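Local coordinates for protein N-isopropylammelide isopropylaminohydrolase (Burkholderia multivorans ATCC 17616, PDB 6NBO) that belongs to the amidohydrolase family, metal-dependent enzymes built on a TIM-type barrel, and carries bound zinc ions, at residues Thr71-Pro76 and Ser108-Arg113; Met75-Asn80 and Gly305-Trp310; Gly187-Ala192 and Leu219-Ser224. One frame throughout, in Å; residues are numbered along the deposited sequence.

Contact 1: Thr71-Pro76 and Ser108-Arg113; sequences THWGMP and SLALAR. With EDO (1,2-ethanediol), chain I.
Leu-111 lays its CD1 methyl over one face of the Trp-73 indole, 4.2 Å from the centroid of the five-membered ring and 23° off the ring normal, a CH-pi contact displaced toward the rim of the ring system. The two side chains cross at about a right angle, and at their roots Trp-73 CB stands 3.8 Å from Leu-111 CB. The indole reaches the helix because its CG lies anti to the backbone N (chi1 -162°); Ala-110 of the same helix comes beside Trp-73 CD1 with its CB methyl. Leu-111 divides its work between its branches: while CD1 covers the indole, CD2 goes to Thr-71, 3.6 Å from OG1 and about as close to CB.

The loop that brings these groups together follows strand 56-66 of the barrel, and it is pressed here against helix 104-117. An ST turn shapes its start: Thr-71 OG1 accepts from Trp-73 N at 3.0 Å (155° at the hydrogen), and the same hydroxyl is hydrogen-bonded to the carbonyl of Val-306. With two partners, the polar end of Thr-71 is satisfied although the residue is buried against a leucine. A type II beta turn from His-72 to Met-75 comes next, with Gly-74 at its third position, where it has the positive phi expected there.

On the indole face opposite Leu-111 sits a 1,2-ethanediol molecule, probably from the crystallisation liquor. Its C1 rides 3.6 Å above the ring plane, over the centre, and its O1 takes a nearly straight hydrogen bond from Gly-74 N at 2.7 Å. Thr-71 also reaches Ala-107 and Trp-73 reaches Ala-114, both on helix 104-117.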
# COMPACT_ATOMS: atom_id res chain seq x y z
N THR A 71 -8.43 8.58 8.49
CA THR A 71 -8.65 9.64 7.51
C THR A 71 -9.89 10.45 7.85
O THR A 71 -10.87 9.94 8.39
CB THR A 71 -8.79 9.06 6.10
OG1 THR A 71 -8.88 10.14 5.16
CG2 THR A 71 -10.05 8.20 5.98
N HIS A 72 -9.83 11.75 7.52
CA HIS A 72 -11.00 12.62 7.54
C HIS A 72 -11.57 12.84 6.14
O HIS A 72 -12.31 13.81 5.92
CB HIS A 72 -10.66 13.95 8.20
CG HIS A 72 -10.35 13.84 9.66
ND1 HIS A 72 -10.63 14.85 10.56
CD2 HIS A 72 -9.80 12.84 10.38
CE1 HIS A 72 -10.25 14.47 11.77
NE2 HIS A 72 -9.74 13.26 11.69
N TRP A 73 -11.23 11.97 5.20
CA TRP A 73 -11.80 12.05 3.86
C TRP A 73 -13.32 12.11 3.94
O TRP A 73 -13.94 11.34 4.67
CB TRP A 73 -11.36 10.85 3.03
CG TRP A 73 -11.55 11.08 1.55
CD1 TRP A 73 -12.62 10.73 0.79
CD2 TRP A 73 -10.64 11.77 0.68
NE1 TRP A 73 -12.43 11.14 -0.52
CE2 TRP A 73 -11.22 11.78 -0.61
CE3 TRP A 73 -9.39 12.37 0.86
CZ2 TRP A 73 -10.60 12.38 -1.70
CZ3 TRP A 73 -8.77 12.96 -0.23
CH2 TRP A 73 -9.37 12.96 -1.49
N GLY A 74 -13.91 13.05 3.21
CA GLY A 74 -15.34 13.23 3.24
C GLY A 74 -15.87 14.00 4.42
O GLY A 74 -17.08 14.28 4.47
N MET A 75 -15.03 14.36 5.37
CA MET A 75 -15.43 15.14 6.53
C MET A 75 -15.04 16.60 6.33
O MET A 75 -14.27 16.93 5.43
CB MET A 75 -14.77 14.58 7.79
CG MET A 75 -15.11 13.13 8.09
SD MET A 75 -14.13 12.53 9.50
CE MET A 75 -14.36 13.85 10.68
N PRO A 76 -15.57 17.50 7.15
CA PRO A 76 -15.10 18.89 7.13
C PRO A 76 -13.59 18.95 7.34
O PRO A 76 -13.00 18.05 7.95
CB PRO A 76 -15.86 19.55 8.28
CG PRO A 76 -17.11 18.76 8.40
CD PRO A 76 -16.73 17.34 8.05
N SER A 108 -13.27 5.46 6.29
CA SER A 108 -12.51 4.47 5.53
C SER A 108 -13.24 4.08 4.26
O SER A 108 -12.61 3.86 3.21
CB SER A 108 -12.21 3.23 6.38
OG SER A 108 -13.41 2.58 6.81
N LEU A 109 -14.57 3.97 4.32
CA LEU A 109 -15.32 3.59 3.13
C LEU A 109 -15.24 4.67 2.06
O LEU A 109 -14.94 4.39 0.90
CB LEU A 109 -16.78 3.30 3.50
CG LEU A 109 -17.69 2.85 2.35
CD1 LEU A 109 -17.11 1.65 1.61
CD2 LEU A 109 -19.06 2.53 2.91
N ALA A 110 -15.47 5.92 2.46
CA ALA A 110 -15.36 7.04 1.52
C ALA A 110 -13.97 7.10 0.89
O ALA A 110 -13.84 7.26 -0.34
CB ALA A 110 -15.69 8.35 2.24
N LEU A 111 -12.91 6.98 1.70
CA LEU A 111 -11.56 7.06 1.13
C LEU A 111 -11.25 5.86 0.24
O LEU A 111 -10.67 6.02 -0.84
CB LEU A 111 -10.51 7.20 2.24
CG LEU A 111 -9.05 7.21 1.76
CD1 LEU A 111 -8.81 8.25 0.66
CD2 LEU A 111 -8.07 7.42 2.93
N ALA A 112 -11.61 4.65 0.67
CA ALA A 112 -11.38 3.48 -0.18
C ALA A 112 -12.16 3.58 -1.48
O ALA A 112 -11.67 3.17 -2.54
CB ALA A 112 -11.74 2.20 0.57
N ARG A 113 -13.37 4.14 -1.43
CA ARG A 113 -14.11 4.35 -2.67
C ARG A 113 -13.44 5.39 -3.56
O ARG A 113 -13.46 5.26 -4.79
CB ARG A 113 -15.56 4.71 -2.35
CG ARG A 113 -16.40 3.46 -2.09
CD ARG A 113 -17.85 3.74 -1.76
NE ARG A 113 -18.63 2.52 -1.86
CZ ARG A 113 -19.77 2.31 -1.22
NH1 ARG A 113 -20.26 3.24 -0.42
NH2 ARG A 113 -20.41 1.15 -1.37
C1 EDO I . -12.30 15.10 0.43
O1 EDO I . -12.67 14.99 1.82
C2 EDO I . -13.44 14.62 -0.45
O2 EDO I . -14.65 15.28 -0.05

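Contact 2: Met75-Asn80 and Gly305-Trp310; sequences MPWYRN and GVRDTW
Trp-77 makes the first touch, a loose one, its CZ3 lying 4.1 Å from Arg-307 CD. The indole and the extended arginine chain cross at about a right angle, and the ring and guanidinium planes are 55° apart, so this is aliphatic contact and not a stack. Pro-312 is a further neighbour of the indole.

Tyr-78 carries the apolar heart of the contact. Its ring is turned so that one face receives Thr-309, whose CG2 stands 3.9 Å from the ring centroid and 13° off the normal: a CH-pi contact almost directly over the centre. Thr-309 CB sits over the same face near the rim, 3.7 Å from Tyr-78 CE2. The threonine can offer its methyl because CG2 lies anti to the carbonyl carbon, with OG1 between the backbone N and that carbon (chi1 72°). At the far end of the ring the Tyr-78 hydroxyl is hydrogen-bonded to Asn-92 on helix 89-97.

Asn-80 closes the run with water. Its OD1 is taken by Val-82 N, which fixes the amide with ND2 directed at the other loop; there ND2 stands 3.5 Å from Thr-309 O, at too poor an angle for a hydrogen bond. One water instead accepts from Asn-80 ND2 at 3.0 Å and donates to Asp-308 O, and a second accepts from ND2 and donates to Trp-310 O, and weakly to Thr-309 O. The 305-310 side is shaped by an Asx turn, Asp-308 OD1 accepting from Trp-310 N at 2.8 Å from above the carboxylate plane.

The loops following the first and last strands of the barrel thus fit together directly through apolar contact, chiefly Tyr-78 on Thr-309, while their polar link runs wholly through water at the exposed Asn-80 end, so that solvent mediates this part of the join.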
# COMPACT_ATOMS: atom_id res chain seq x y z
N MET A 75 -15.03 14.36 5.37
CA MET A 75 -15.43 15.14 6.53
C MET A 75 -15.04 16.60 6.33
O MET A 75 -14.27 16.93 5.43
CB MET A 75 -14.77 14.58 7.79
CG MET A 75 -15.11 13.13 8.09
SD MET A 75 -14.13 12.53 9.50
CE MET A 75 -14.36 13.85 10.68
N PRO A 76 -15.57 17.50 7.15
CA PRO A 76 -15.10 18.89 7.13
C PRO A 76 -13.59 18.95 7.34
O PRO A 76 -13.00 18.05 7.95
CB PRO A 76 -15.86 19.55 8.28
CG PRO A 76 -17.11 18.76 8.40
CD PRO A 76 -16.73 17.34 8.05
N TRP A 77 -12.97 20.01 6.83
CA TRP A 77 -11.52 20.15 6.95
C TRP A 77 -11.09 20.06 8.40
O TRP A 77 -11.68 20.69 9.28
CB TRP A 77 -11.08 21.50 6.35
CG TRP A 77 -9.59 21.68 6.44
CD1 TRP A 77 -8.90 22.48 7.30
CD2 TRP A 77 -8.62 20.98 5.67
NE1 TRP A 77 -7.54 22.34 7.09
CE2 TRP A 77 -7.34 21.42 6.10
CE3 TRP A 77 -8.69 20.03 4.64
CZ2 TRP A 77 -6.16 20.95 5.54
CZ3 TRP A 77 -7.52 19.55 4.09
CH2 TRP A 77 -6.27 20.01 4.54
N TYR A 78 -10.04 19.28 8.67
CA TYR A 78 -9.46 19.25 10.02
C TYR A 78 -8.48 20.41 10.17
O TYR A 78 -7.45 20.46 9.50
CB TYR A 78 -8.76 17.92 10.30
CG TYR A 78 -8.06 17.93 11.65
CD1 TYR A 78 -8.79 17.88 12.84
CD2 TYR A 78 -6.68 18.03 11.73
CE1 TYR A 78 -8.16 17.91 14.08
CE2 TYR A 78 -6.03 18.06 12.97
CZ TYR A 78 -6.78 18.00 14.13
OH TYR A 78 -6.13 18.03 15.35
N ARG A 79 -8.79 21.35 11.06
CA ARG A 79 -7.92 22.49 11.31
C ARG A 79 -6.75 22.03 12.17
O ARG A 79 -6.92 21.74 13.36
CB ARG A 79 -8.69 23.62 11.97
CG ARG A 79 -10.01 23.90 11.28
CD ARG A 79 -10.35 25.38 11.27
NE ARG A 79 -11.54 25.64 10.45
CZ ARG A 79 -11.67 26.69 9.65
NH1 ARG A 79 -10.69 27.58 9.54
NH2 ARG A 79 -12.78 26.85 8.94
N ASN A 80 -5.56 21.96 11.57
CA ASN A 80 -4.37 21.50 12.26
C ASN A 80 -3.67 22.69 12.91
O ASN A 80 -3.29 23.64 12.22
CB ASN A 80 -3.44 20.77 11.29
CG ASN A 80 -2.19 20.21 11.98
OD1 ASN A 80 -1.51 20.90 12.72
ND2 ASN A 80 -1.91 18.94 11.72
N GLY A 305 -0.65 8.52 5.80
CA GLY A 305 -1.94 9.12 6.12
C GLY A 305 -2.51 9.92 4.96
O GLY A 305 -1.80 10.41 4.08
N VAL A 306 -3.84 10.05 4.96
CA VAL A 306 -4.54 10.87 3.98
C VAL A 306 -5.50 11.78 4.74
O VAL A 306 -6.53 11.33 5.24
CB VAL A 306 -5.32 10.02 2.95
CG1 VAL A 306 -6.15 10.94 2.05
CG2 VAL A 306 -4.36 9.16 2.13
N ARG A 307 -5.15 13.07 4.83
CA ARG A 307 -6.02 14.10 5.42
C ARG A 307 -6.54 13.69 6.79
O ARG A 307 -7.75 13.56 7.02
CB ARG A 307 -7.17 14.43 4.47
CG ARG A 307 -6.70 15.02 3.16
CD ARG A 307 -7.77 15.85 2.45
NE ARG A 307 -7.38 15.99 1.06
CZ ARG A 307 -8.17 16.40 0.07
NH1 ARG A 307 -9.43 16.74 0.32
NH2 ARG A 307 -7.69 16.45 -1.16
N ASP A 308 -5.61 13.44 7.71
CA ASP A 308 -5.99 13.03 9.05
C ASP A 308 -5.45 14.06 10.04
O ASP A 308 -5.15 15.19 9.63
CB ASP A 308 -5.51 11.59 9.34
CG ASP A 308 -4.01 11.40 9.18
OD1 ASP A 308 -3.23 12.34 9.44
OD2 ASP A 308 -3.61 10.27 8.82
N THR A 309 -5.36 13.73 11.33
CA THR A 309 -4.87 14.73 12.27
C THR A 309 -3.35 14.83 12.29
O THR A 309 -2.81 15.77 12.89
CB THR A 309 -5.37 14.46 13.70
OG1 THR A 309 -4.70 13.32 14.25
CG2 THR A 309 -6.88 14.24 13.72
N TRP A 310 -2.65 13.89 11.65
CA TRP A 310 -1.19 13.97 11.50
C TRP A 310 -0.80 14.82 10.30
O TRP A 310 0.11 15.65 10.38
CB TRP A 310 -0.57 12.58 11.33
CG TRP A 310 -0.64 11.65 12.49
CD1 TRP A 310 -1.73 10.95 12.93
CD2 TRP A 310 0.46 11.26 13.33
NE1 TRP A 310 -1.39 10.17 14.01
CE2 TRP A 310 -0.05 10.34 14.28
CE3 TRP A 310 1.81 11.60 13.39
CZ2 TRP A 310 0.75 9.76 15.26
CZ3 TRP A 310 2.60 11.03 14.37
CH2 TRP A 310 2.07 10.12 15.29
O HOH W 1 -3.43 17.53 9.62
O HOH W 2 0.31 17.09 12.75

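Contact 3: Gly187-Ala192 and Leu219-Ser224; sequences GLDPCA and LHERGS
The imidazole of His-220 is met at its edge by the carboxylate of Asp-189, while the ring of His-250, a zinc ligand, also meets it. Carboxylate and imidazole stand nearly perpendicular, at 77°, yet OD2 lies close to the ring plane: His-220 ND1 donates to Asp-189 OD2 at 2.9 Å, on the syn side. The other oxygen is used as well, Asp-189 OD1 offering its syn lone pair to His-220 N at 2.8 Å. Gripping both the backbone and the ring of one residue fixes the rotation of the imidazole, whose side chain lies about 4 Å from a zinc ion.

Glu-221 reaches the other way. Extended beyond CG, it runs across to the turn after Asp-189 and brings OE2 up to two successive backbone amides: Cys-191 N at 2.7 Å on its syn lone pair, and Ala-192 N at 2.8 Å from above the carboxylate plane. The bond to Ala-192 is the straighter (165°). OE1 is held by Ser-229. A small apolar touch, Pro-190 CD to Leu-219 CD1 at 3.9 Å, lies beside these bonds.

In the TIM-type barrel the two segments run off the C-terminal ends of neighbouring parallel strands, 184-188 and 215-219, joined by a beta-alpha-beta crossover through helix 197-211. Pro-190 and Cys-191 rest on that helix and on helix 223-239, while on its far side strand 215-219 is bonded to strand 246-250 through Leu-219 and Ser-249.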
# COMPACT_ATOMS: atom_id res chain seq x y z
N GLY A 187 3.59 -2.94 14.16
CA GLY A 187 4.44 -2.58 15.28
C GLY A 187 5.34 -1.44 14.88
O GLY A 187 5.34 -1.00 13.72
N LEU A 188 6.13 -0.95 15.84
CA LEU A 188 6.97 0.19 15.52
C LEU A 188 8.16 0.25 16.46
O LEU A 188 8.14 -0.27 17.57
CB LEU A 188 6.19 1.51 15.56
CG LEU A 188 5.79 2.16 16.89
CD1 LEU A 188 5.15 3.53 16.61
CD2 LEU A 188 4.82 1.28 17.68
N ASP A 189 9.23 0.90 15.96
CA ASP A 189 10.37 1.43 16.70
C ASP A 189 10.69 0.66 17.98
O ASP A 189 10.41 1.13 19.09
CB ASP A 189 10.12 2.90 16.99
CG ASP A 189 9.84 3.68 15.71
OD1 ASP A 189 10.21 3.20 14.62
OD2 ASP A 189 9.25 4.78 15.79
N PRO A 190 11.33 -0.50 17.84
CA PRO A 190 11.60 -1.34 19.02
C PRO A 190 12.47 -0.65 20.06
O PRO A 190 12.36 -0.97 21.25
CB PRO A 190 12.31 -2.57 18.41
CG PRO A 190 11.86 -2.59 16.97
CD PRO A 190 11.76 -1.14 16.58
N CYS A 191 13.32 0.29 19.65
CA CYS A 191 14.10 1.07 20.61
C CYS A 191 13.35 2.32 21.06
O CYS A 191 13.12 2.52 22.26
CB CYS A 191 15.46 1.47 20.02
SG CYS A 191 16.65 0.12 19.88
N ALA A 192 13.00 3.19 20.12
CA ALA A 192 12.54 4.53 20.47
C ALA A 192 11.18 4.51 21.14
O ALA A 192 10.90 5.33 22.03
CB ALA A 192 12.50 5.42 19.22
N LEU A 219 9.29 1.56 10.92
CA LEU A 219 10.62 1.80 11.48
C LEU A 219 11.00 3.24 11.15
O LEU A 219 11.51 3.51 10.06
CB LEU A 219 11.66 0.80 10.95
CG LEU A 219 12.99 0.90 11.71
CD1 LEU A 219 12.79 0.61 13.20
CD2 LEU A 219 14.04 -0.02 11.12
N HIS A 220 10.72 4.15 12.08
CA HIS A 220 11.11 5.55 11.93
C HIS A 220 12.49 5.84 12.49
O HIS A 220 13.00 6.95 12.28
CB HIS A 220 10.14 6.49 12.66
CG HIS A 220 8.70 6.22 12.41
ND1 HIS A 220 7.94 5.45 13.27
CD2 HIS A 220 7.87 6.63 11.43
CE1 HIS A 220 6.70 5.39 12.81
NE2 HIS A 220 6.64 6.10 11.69
N GLU A 221 13.07 4.91 13.24
CA GLU A 221 14.28 5.21 13.99
C GLU A 221 15.40 5.61 13.04
O GLU A 221 15.61 5.00 11.99
CB GLU A 221 14.69 4.00 14.83
CG GLU A 221 13.65 3.63 15.88
CD GLU A 221 14.01 2.36 16.61
OE1 GLU A 221 14.97 1.67 16.20
OE2 GLU A 221 13.35 2.05 17.62
N ARG A 222 16.12 6.65 13.42
CA ARG A 222 17.15 7.23 12.57
C ARG A 222 18.51 6.62 12.87
O ARG A 222 18.77 6.16 13.99
CB ARG A 222 17.18 8.74 12.77
CG ARG A 222 15.85 9.40 12.48
CD ARG A 222 15.61 9.46 10.97
NE ARG A 222 16.77 10.05 10.32
CZ ARG A 222 16.98 11.36 10.22
NH1 ARG A 222 16.08 12.21 10.71
NH2 ARG A 222 18.07 11.82 9.62
N GLY A 223 19.37 6.60 11.86
CA GLY A 223 20.79 6.36 12.07
C GLY A 223 21.10 4.99 12.65
O GLY A 223 20.50 3.98 12.28
N SER A 224 22.06 4.96 13.59
CA SER A 224 22.56 3.69 14.12
C SER A 224 21.51 2.95 14.94
O SER A 224 21.49 1.71 14.94
CB SER A 224 23.81 3.96 14.97
OG SER A 224 23.57 5.03 15.87

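In the fold
Contacts 1 and 2 share Met-75 and Pro-76, lie 10 Å apart centre to centre, and touch: His-72 N meets Arg-307 O at 2.8 Å, a probable hydrogen bond. Contact 3 stands apart, its centre 29 Å from that of contact 1 and 25 Å from that of contact 2, with nearest atoms about 16 and 7 Å away. His-65, His-67, His-218, His-250 and Asp-304 coordinate the zinc ions, Asp-304 at both sites; 305-310 follows directly on Asp-304, 219-224 on His-218, and 71-76 comes soon after His-67. The side chains of His-220, Trp-310 and Leu-111 lie about 4, about 6 and about 12 Å from a bound zinc ion, not necessarily the same one.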